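Local coordinates for protein yersinopine synthase (Yersinia pestis, PDB 6C4L) that catalyses the NADPH-dependent reductive condensation of pyruvate with an amino-acid intermediate, the last step in making the metallophore yersinopine, at residues D159-S164 with A222-M227. Sequence-based numbering, arbitrary orientation.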
loop_
_atom_site.group_PDB
_atom_site.type_symbol
_atom_site.label_atom_id
_atom_site.label_comp_id
_atom_site.label_asym_id
_atom_site.label_seq_id
_atom_site.Cartn_x
_atom_site.Cartn_y
_atom_site.Cartn_z
ATOM N N ASP A 159 19.502 46.833 5.457
ATOM C CA ASP A 159 18.668 47.267 4.345
ATOM C C ASP A 159 18.364 46.149 3.362
ATOM O O ASP A 159 17.393 46.258 2.610
ATOM C CB ASP A 159 19.340 48.403 3.551
ATOM C CG ASP A 159 19.175 49.745 4.193
ATOM O OD1 ASP A 159 18.196 49.921 4.957
ATOM O OD2 ASP A 159 20.015 50.638 3.896
ATOM N N VAL A 160 19.207 45.119 3.289
ATOM C CA VAL A 160 19.053 44.122 2.230
ATOM C C VAL A 160 17.759 43.336 2.425
ATOM O O VAL A 160 17.385 42.985 3.551
ATOM C CB VAL A 160 20.273 43.184 2.188
ATOM C CG1 VAL A 160 19.992 41.990 1.231
ATOM C CG2 VAL A 160 21.500 43.981 1.770
ATOM N N GLU A 161 17.064 43.059 1.319
ATOM C CA GLU A 161 15.831 42.276 1.352
ATOM C C GLU A 161 16.168 40.787 1.386
ATOM O O GLU A 161 16.905 40.290 0.529
ATOM C CB GLU A 161 14.956 42.598 0.129
ATOM C CG GLU A 161 13.617 41.801 0.028
ATOM C CD GLU A 161 12.654 42.487 -0.949
ATOM O OE1 GLU A 161 13.103 43.447 -1.608
ATOM O OE2 GLU A 161 11.472 42.092 -1.063
ATOM N N VAL A 162 15.636 40.083 2.377
ATOM C CA VAL A 162 15.827 38.634 2.524
ATOM C C VAL A 162 14.525 37.963 2.122
ATOM O O VAL A 162 13.487 38.219 2.738
ATOM C CB VAL A 162 16.212 38.268 3.959
ATOM C CG1 VAL A 162 16.295 36.748 4.141
ATOM C CG2 VAL A 162 17.548 38.942 4.310
ATOM N N ILE A 163 14.579 37.097 1.114
ATOM C CA ILE A 163 13.401 36.358 0.676
ATOM C C ILE A 163 13.641 34.857 0.864
ATOM O O ILE A 163 14.629 34.298 0.365
ATOM C CB ILE A 163 13.037 36.697 -0.775
ATOM C CG1 ILE A 163 12.596 38.159 -0.853
ATOM C CG2 ILE A 163 11.876 35.815 -1.274
ATOM C CD1 ILE A 163 12.550 38.668 -2.227
ATOM N N SER A 164 12.744 34.215 1.600
ATOM C CA SER A 164 12.694 32.756 1.710
ATOM C C SER A 164 11.672 32.175 0.749
ATOM O O SER A 164 10.526 32.636 0.707
ATOM C CB SER A 164 12.313 32.310 3.121
ATOM O OG SER A 164 13.431 32.314 3.976
ATOM N N ALA A 222 3.872 42.286 0.502
ATOM C CA ALA A 222 3.144 41.395 -0.375
ATOM C C ALA A 222 3.680 41.416 -1.796
ATOM O O ALA A 222 3.514 40.423 -2.514
ATOM C CB ALA A 222 1.661 41.768 -0.371
ATOM N N GLY A 223 4.351 42.499 -2.189
ATOM C CA GLY A 223 4.758 42.746 -3.560
ATOM C C GLY A 223 5.792 43.863 -3.684
ATOM O O GLY A 223 5.597 44.834 -4.428
ATOM N N SER A 224 6.895 43.747 -2.947
ATOM C CA SER A 224 8.088 44.507 -3.265
ATOM C C SER A 224 8.498 44.250 -4.711
ATOM O O SER A 224 7.996 43.336 -5.378
ATOM C CB SER A 224 9.238 44.107 -2.343
ATOM O OG SER A 224 9.536 42.735 -2.539
ATOM N N ALA A 225 9.446 45.064 -5.184
ATOM C CA ALA A 225 10.013 44.868 -6.518
ATOM C C ALA A 225 10.629 43.481 -6.668
ATOM O O ALA A 225 10.416 42.793 -7.677
ATOM C CB ALA A 225 11.060 45.947 -6.807
ATOM N N GLU A 226 11.418 43.054 -5.680
ATOM C CA GLU A 226 12.050 41.741 -5.777
ATOM C C GLU A 226 11.008 40.649 -5.846
ATOM O O GLU A 226 11.104 39.724 -6.665
ATOM C CB GLU A 226 12.978 41.509 -4.588
ATOM C CG GLU A 226 14.371 42.018 -4.822
ATOM C CD GLU A 226 15.047 41.292 -5.978
ATOM O OE1 GLU A 226 14.978 41.776 -7.128
ATOM O OE2 GLU A 226 15.625 40.217 -5.744
ATOM N N MET A 227 10.009 40.723 -4.971
ATOM C CA MET A 227 8.961 39.707 -4.974
ATOM C C MET A 227 8.226 39.678 -6.308
ATOM O O MET A 227 7.942 38.602 -6.848
ATOM C CB MET A 227 7.998 39.965 -3.819
ATOM C CG MET A 227 8.378 39.204 -2.534
ATOM S SD MET A 227 7.710 40.058 -1.100
ATOM C CE MET A 227 7.113 38.687 -0.142
#
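E161 carries CG anti to its own backbone N (chi1 179°) and stays extended beyond it, which takes its carboxylate across to S224. S224 turns OG between its backbone N and carbonyl carbon (chi1 62°), where the hydroxyl can serve both the first turn of the helix and the glutamate. The motif is an N-cap: S224 stands just before helix 225-235, and its OG accepts from M227 N at 3.2 Å in a nearly straight bond (164°). The same OG donates to E161 OE2 at 2.5 Å, a short bond that uses the syn lone pair of the carboxylate. The strand residue is thus second shell to the cap and helps fix the rotation of the hydroxyl. N217 ND2 also bonds to E161 OE2, so that oxygen has two donors. The nearby helix start would probably favour the charged form of E161.

The contact lays the start of helix 225-235 against strand 161-165 of the large mixed sheet, where this strand runs between 134-137 and 203-217. I163 points toward the helix and brings CD1 to 3.7 Å from E226 CB. This methyl also makes a looser apolar contact with M227 CG at 4.2 Å. The carboxylate of E226 turns off to a salt bridge with R107 and hydrogen bonds with H20 and S134. It therefore stays apart from that of E161, with E161 OE1 and E226 OE2 5.8 Å from each other. The other oxygen of the strand glutamate, E161 OE1, rests 3.6 Å from E226 CB.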